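Local atomic coordinates of protein (tenascin) (Gallus gallus, PDB entry 1QR4), a protein that forms part of the extracellular matrix and probably binds heparin and contactin through a region that includes these two fibronectin type III domains. Residues R119-P131 with V139-V152. Sequence-based numbering, arbitrary orientation.
Sequences RSRVDSYRVSYVP and VVTVDGSKTRTKLV
Tyr125 and Val142 sit opposite each other as a hydrogen-bonded pair where strand 124-131 runs antiparallel to strand 139-143, the hairpin of C and C' strands in a fibronectin type III domain. The Tyr125 side chain turns inward with CG anti to the carbonyl carbon (chi1 -63°), and its ring reaches the type I turn Asp143-Lys146. Gly144 O lies at the ring edge, near its plane, 3.6 Å from Tyr125 CE2; Lys146 O approaches the same carbon obliquely, and Val122 CG2 sits over one face, offset toward the rim. Val142 CG1 lies 4.3 Å from Tyr125 CD2, and Trp115 of strand 111-115 meets the ring from the other sheet. Cut back to an alanine, this position would probably lose the ring edge beside Gly144 O and Lys146 O and the ring partner of Trp115, opening a gap there.

Further along, Val127 and Val140 form a second hydrogen-bonded pair, with Val140 N to Val127 O at 2.9 Å, their side chains on the face that carries Tyr125 and Val142. On the other face Arg126 lies alongside Val139 and Thr141, all pointing the same way; Arg126 CD rests 3.7 Å from Val139 CG2, while the guanidinium has a long, weak ion pair with Glu172. Beyond the Val127-Val140 pair, Tyr129 and Leu151 slide by each other in opposite directions, Leu151 CD1 meeting Tyr129 CD2 obliquely at 3.7 Å.

Gly144 N donates to Asp123 O at 2.9 Å, from above the carbonyl plane, beside the classic bulge that Asp123 and Ser124 form against Val167. Backbone bonds thus fix the hairpin; the C-H edge of Tyr125 against turn carbonyls is consistent with a weak electrostatic match, while Tyr129 makes apolar contact with Leu151 of the facing sheet.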
loop_
_atom_site.group_PDB
_atom_site.type_symbol
_atom_site.label_atom_id
_atom_site.label_comp_id
_atom_site.label_asym_id
_atom_site.label_seq_id
_atom_site.Cartn_x
_atom_site.Cartn_y
_atom_site.Cartn_z
ATOM N N ARG A 119 7.997 -3.958 -6.798
ATOM C CA ARG A 119 8.842 -4.926 -6.090
ATOM C C ARG A 119 7.946 -5.535 -5.019
ATOM O O ARG A 119 8.099 -5.267 -3.824
ATOM C CB ARG A 119 10.062 -4.244 -5.450
ATOM C CG ARG A 119 11.142 -3.794 -6.440
ATOM C CD ARG A 119 11.847 -4.978 -7.106
ATOM N NE ARG A 119 12.641 -5.762 -6.156
ATOM C CZ ARG A 119 13.958 -5.928 -6.237
ATOM N NH1 ARG A 119 14.641 -5.364 -7.228
ATOM N NH2 ARG A 119 14.597 -6.654 -5.325
ATOM N N SER A 120 6.969 -6.306 -5.483
ATOM C CA SER A 120 5.996 -6.961 -4.622
ATOM C C SER A 120 5.359 -8.110 -5.397
ATOM O O SER A 120 5.145 -8.011 -6.609
ATOM C CB SER A 120 4.918 -5.955 -4.186
ATOM O OG SER A 120 3.822 -6.601 -3.556
ATOM N N ARG A 121 5.090 -9.207 -4.697
ATOM C CA ARG A 121 4.470 -10.369 -5.311
ATOM C C ARG A 121 3.085 -9.947 -5.781
ATOM O O ARG A 121 2.307 -9.390 -5.008
ATOM C CB ARG A 121 4.392 -11.499 -4.294
ATOM C CG ARG A 121 3.525 -12.660 -4.704
ATOM C CD ARG A 121 3.568 -13.718 -3.628
ATOM N NE ARG A 121 2.542 -14.740 -3.809
ATOM C CZ ARG A 121 2.522 -15.900 -3.159
ATOM N NH1 ARG A 121 3.481 -16.187 -2.287
ATOM N NH2 ARG A 121 1.536 -16.767 -3.367
ATOM N N VAL A 122 2.797 -10.190 -7.056
ATOM C CA VAL A 122 1.519 -9.797 -7.643
ATOM C C VAL A 122 0.892 -10.876 -8.518
ATOM O O VAL A 122 1.563 -11.460 -9.372
ATOM C CB VAL A 122 1.673 -8.481 -8.463
ATOM C CG1 VAL A 122 3.012 -8.456 -9.187
ATOM C CG2 VAL A 122 0.541 -8.332 -9.472
ATOM N N ASP A 123 -0.409 -11.101 -8.324
ATOM C CA ASP A 123 -1.153 -12.107 -9.080
ATOM C C ASP A 123 -1.658 -11.596 -10.425
ATOM O O ASP A 123 -1.521 -12.287 -11.438
ATOM C CB ASP A 123 -2.355 -12.622 -8.284
ATOM C CG ASP A 123 -1.973 -13.242 -6.962
ATOM O OD1 ASP A 123 -0.766 -13.424 -6.685
ATOM O OD2 ASP A 123 -2.909 -13.552 -6.196
ATOM N N SER A 124 -2.273 -10.409 -10.424
ATOM C CA SER A 124 -2.815 -9.798 -11.648
ATOM C C SER A 124 -2.835 -8.255 -11.622
ATOM O O SER A 124 -2.363 -7.634 -10.667
ATOM C CB SER A 124 -4.233 -10.333 -11.921
ATOM O OG SER A 124 -5.110 -10.084 -10.832
ATOM N N TYR A 125 -3.351 -7.647 -12.692
ATOM C CA TYR A 125 -3.460 -6.188 -12.794
ATOM C C TYR A 125 -4.829 -5.826 -13.354
ATOM O O TYR A 125 -5.301 -6.472 -14.284
ATOM C CB TYR A 125 -2.417 -5.621 -13.754
ATOM C CG TYR A 125 -0.984 -5.835 -13.353
ATOM C CD1 TYR A 125 -0.361 -4.981 -12.449
ATOM C CD2 TYR A 125 -0.233 -6.873 -13.903
ATOM C CE1 TYR A 125 0.973 -5.152 -12.102
ATOM C CE2 TYR A 125 1.103 -7.055 -13.558
ATOM C CZ TYR A 125 1.696 -6.190 -12.661
ATOM O OH TYR A 125 3.016 -6.356 -12.326
ATOM N N ARG A 126 -5.485 -4.821 -12.784
ATOM C CA ARG A 126 -6.776 -4.389 -13.312
ATOM C C ARG A 126 -6.613 -3.051 -14.049
ATOM O O ARG A 126 -6.392 -1.991 -13.438
ATOM C CB ARG A 126 -7.845 -4.310 -12.219
ATOM C CG ARG A 126 -8.862 -5.445 -12.310
ATOM C CD ARG A 126 -10.136 -5.159 -11.512
ATOM N NE ARG A 126 -10.007 -5.501 -10.096
ATOM C CZ ARG A 126 -10.013 -6.746 -9.622
ATOM N NH1 ARG A 126 -10.141 -7.779 -10.448
ATOM N NH2 ARG A 126 -9.903 -6.957 -8.315
ATOM N N VAL A 127 -6.642 -3.139 -15.378
ATOM C CA VAL A 127 -6.498 -1.992 -16.267
ATOM C C VAL A 127 -7.856 -1.459 -16.676
ATOM O O VAL A 127 -8.554 -2.078 -17.477
ATOM C CB VAL A 127 -5.745 -2.378 -17.564
ATOM C CG1 VAL A 127 -5.528 -1.155 -18.423
ATOM C CG2 VAL A 127 -4.418 -3.037 -17.238
ATOM N N SER A 128 -8.241 -0.319 -16.118
ATOM C CA SER A 128 -9.513 0.286 -16.491
ATOM C C SER A 128 -9.286 1.481 -17.439
ATOM O O SER A 128 -8.209 2.077 -17.454
ATOM C CB SER A 128 -10.288 0.724 -15.246
ATOM O OG SER A 128 -9.679 1.841 -14.618
ATOM N N TYR A 129 -10.271 1.786 -18.274
ATOM C CA TYR A 129 -10.143 2.917 -19.183
ATOM C C TYR A 129 -11.504 3.497 -19.533
ATOM O O TYR A 129 -12.464 2.761 -19.778
ATOM C CB TYR A 129 -9.349 2.550 -20.454
ATOM C CG TYR A 129 -10.018 1.550 -21.364
ATOM C CD1 TYR A 129 -11.070 1.936 -22.202
ATOM C CD2 TYR A 129 -9.638 0.207 -21.352
ATOM C CE1 TYR A 129 -11.729 1.010 -22.995
ATOM C CE2 TYR A 129 -10.295 -0.732 -22.146
ATOM C CZ TYR A 129 -11.340 -0.322 -22.959
ATOM O OH TYR A 129 -12.017 -1.238 -23.722
ATOM N N VAL A 130 -11.583 4.824 -19.530
ATOM C CA VAL A 130 -12.830 5.511 -19.847
ATOM C C VAL A 130 -12.523 6.906 -20.408
ATOM O O VAL A 130 -11.487 7.503 -20.077
ATOM C CB VAL A 130 -13.725 5.621 -18.576
ATOM C CG1 VAL A 130 -13.210 6.719 -17.638
ATOM C CG2 VAL A 130 -15.195 5.827 -18.947
ATOM N N PRO A 131 -13.369 7.405 -21.334
ATOM C CA PRO A 131 -13.141 8.738 -21.911
ATOM C C PRO A 131 -13.353 9.834 -20.879
ATOM O O PRO A 131 -14.303 9.789 -20.093
ATOM C CB PRO A 131 -14.178 8.814 -23.034
ATOM C CG PRO A 131 -15.279 7.898 -22.544
ATOM C CD PRO A 131 -14.486 6.729 -22.020
ATOM N N VAL A 139 -12.955 -2.384 -17.788
ATOM C CA VAL A 139 -11.861 -3.046 -17.093
ATOM C C VAL A 139 -11.389 -4.319 -17.782
ATOM O O VAL A 139 -12.199 -5.123 -18.230
ATOM C CB VAL A 139 -12.255 -3.322 -15.611
ATOM C CG1 VAL A 139 -13.671 -3.847 -15.529
ATOM C CG2 VAL A 139 -11.298 -4.298 -14.969
ATOM N N VAL A 140 -10.073 -4.469 -17.908
ATOM C CA VAL A 140 -9.474 -5.651 -18.522
ATOM C C VAL A 140 -8.448 -6.223 -17.559
ATOM O O VAL A 140 -7.607 -5.493 -17.048
ATOM C CB VAL A 140 -8.802 -5.325 -19.881
ATOM C CG1 VAL A 140 -7.695 -6.347 -20.202
ATOM C CG2 VAL A 140 -9.857 -5.347 -20.994
ATOM N N THR A 141 -8.523 -7.524 -17.298
ATOM C CA THR A 141 -7.580 -8.141 -16.376
ATOM C C THR A 141 -6.495 -8.874 -17.163
ATOM O O THR A 141 -6.755 -9.449 -18.216
ATOM C CB THR A 141 -8.293 -9.082 -15.350
ATOM O OG1 THR A 141 -9.513 -8.475 -14.897
ATOM C CG2 THR A 141 -7.429 -9.268 -14.127
ATOM N N VAL A 142 -5.262 -8.776 -16.682
ATOM C CA VAL A 142 -4.142 -9.416 -17.337
ATOM C C VAL A 142 -3.244 -10.034 -16.271
ATOM O O VAL A 142 -3.044 -9.443 -15.211
ATOM C CB VAL A 142 -3.380 -8.402 -18.231
ATOM C CG1 VAL A 142 -2.014 -8.040 -17.636
ATOM C CG2 VAL A 142 -3.260 -8.949 -19.651
ATOM N N ASP A 143 -2.713 -11.221 -16.567
ATOM C CA ASP A 143 -1.862 -11.981 -15.649
ATOM C C ASP A 143 -0.611 -11.254 -15.139
ATOM O O ASP A 143 0.017 -10.482 -15.863
ATOM C CB ASP A 143 -1.487 -13.326 -16.275
ATOM C CG ASP A 143 -1.125 -14.371 -15.232
ATOM O OD1 ASP A 143 -2.042 -14.861 -14.532
ATOM O OD2 ASP A 143 0.078 -14.697 -15.116
ATOM N N GLY A 144 -0.239 -11.570 -13.901
ATOM C CA GLY A 144 0.895 -10.951 -13.239
ATOM C C GLY A 144 2.266 -10.949 -13.884
ATOM O O GLY A 144 3.076 -10.067 -13.589
ATOM N N SER A 145 2.557 -11.944 -14.712
ATOM C CA SER A 145 3.853 -12.012 -15.383
ATOM C C SER A 145 3.899 -11.023 -16.542
ATOM O O SER A 145 4.978 -10.584 -16.952
ATOM C CB SER A 145 4.102 -13.420 -15.907
ATOM O OG SER A 145 3.019 -13.833 -16.721
ATOM N N LYS A 146 2.713 -10.690 -17.058
ATOM C CA LYS A 146 2.553 -9.756 -18.172
ATOM C C LYS A 146 2.799 -8.329 -17.711
ATOM O O LYS A 146 2.382 -7.937 -16.618
ATOM C CB LYS A 146 1.153 -9.868 -18.786
ATOM C CG LYS A 146 0.770 -11.285 -19.200
ATOM C CD LYS A 146 -0.406 -11.283 -20.163
ATOM C CE LYS A 146 -0.008 -10.687 -21.518
ATOM N NZ LYS A 146 -1.116 -10.668 -22.527
ATOM N N THR A 147 3.465 -7.555 -18.563
ATOM C CA THR A 147 3.803 -6.171 -18.257
ATOM C C THR A 147 3.180 -5.184 -19.249
ATOM O O THR A 147 3.484 -3.988 -19.224
ATOM C CB THR A 147 5.339 -6.008 -18.218
ATOM O OG1 THR A 147 5.694 -4.635 -18.028
ATOM C CG2 THR A 147 5.960 -6.515 -19.506
ATOM N N ARG A 148 2.275 -5.678 -20.094
ATOM C CA ARG A 148 1.611 -4.833 -21.092
ATOM C C ARG A 148 0.366 -5.475 -21.688
ATOM O O ARG A 148 0.167 -6.686 -21.591
ATOM C CB ARG A 148 2.573 -4.483 -22.240
ATOM C CG ARG A 148 2.974 -5.658 -23.138
ATOM C CD ARG A 148 3.865 -5.207 -24.282
ATOM N NE ARG A 148 5.035 -4.466 -23.807
ATOM C CZ ARG A 148 5.730 -3.602 -24.546
ATOM N NH1 ARG A 148 5.377 -3.370 -25.803
ATOM N NH2 ARG A 148 6.759 -2.944 -24.021
ATOM N N THR A 149 -0.481 -4.649 -22.295
ATOM C CA THR A 149 -1.682 -5.149 -22.951
ATOM C C THR A 149 -2.133 -4.222 -24.075
ATOM O O THR A 149 -1.708 -3.065 -24.179
ATOM C CB THR A 149 -2.865 -5.415 -21.975
ATOM O OG1 THR A 149 -3.744 -6.399 -22.544
ATOM C CG2 THR A 149 -3.665 -4.139 -21.733
ATOM N N LYS A 150 -3.004 -4.769 -24.912
ATOM C CA LYS A 150 -3.541 -4.079 -26.064
ATOM C C LYS A 150 -4.976 -3.679 -25.791
ATOM O O LYS A 150 -5.752 -4.463 -25.242
ATOM C CB LYS A 150 -3.483 -5.023 -27.276
ATOM C CG LYS A 150 -4.154 -6.388 -27.032
ATOM C CD LYS A 150 -3.989 -7.368 -28.194
ATOM C CE LYS A 150 -2.578 -7.941 -28.270
ATOM N NZ LYS A 150 -2.488 -9.031 -29.289
ATOM N N LEU A 151 -5.303 -2.431 -26.104
ATOM C CA LEU A 151 -6.665 -1.948 -25.935
ATOM C C LEU A 151 -7.254 -1.878 -27.344
ATOM O O LEU A 151 -6.552 -1.519 -28.296
ATOM C CB LEU A 151 -6.691 -0.577 -25.243
ATOM C CG LEU A 151 -6.176 -0.471 -23.799
ATOM C CD1 LEU A 151 -6.547 0.875 -23.208
ATOM C CD2 LEU A 151 -6.778 -1.563 -22.954
ATOM N N VAL A 152 -8.510 -2.298 -27.484
ATOM C CA VAL A 152 -9.186 -2.292 -28.780
ATOM C C VAL A 152 -10.541 -1.635 -28.685
ATOM O O VAL A 152 -11.020 -1.343 -27.589
ATOM C CB VAL A 152 -9.397 -3.710 -29.326
ATOM C CG1 VAL A 152 -8.059 -4.440 -29.439
ATOM C CG2 VAL A 152 -10.394 -4.476 -28.445
#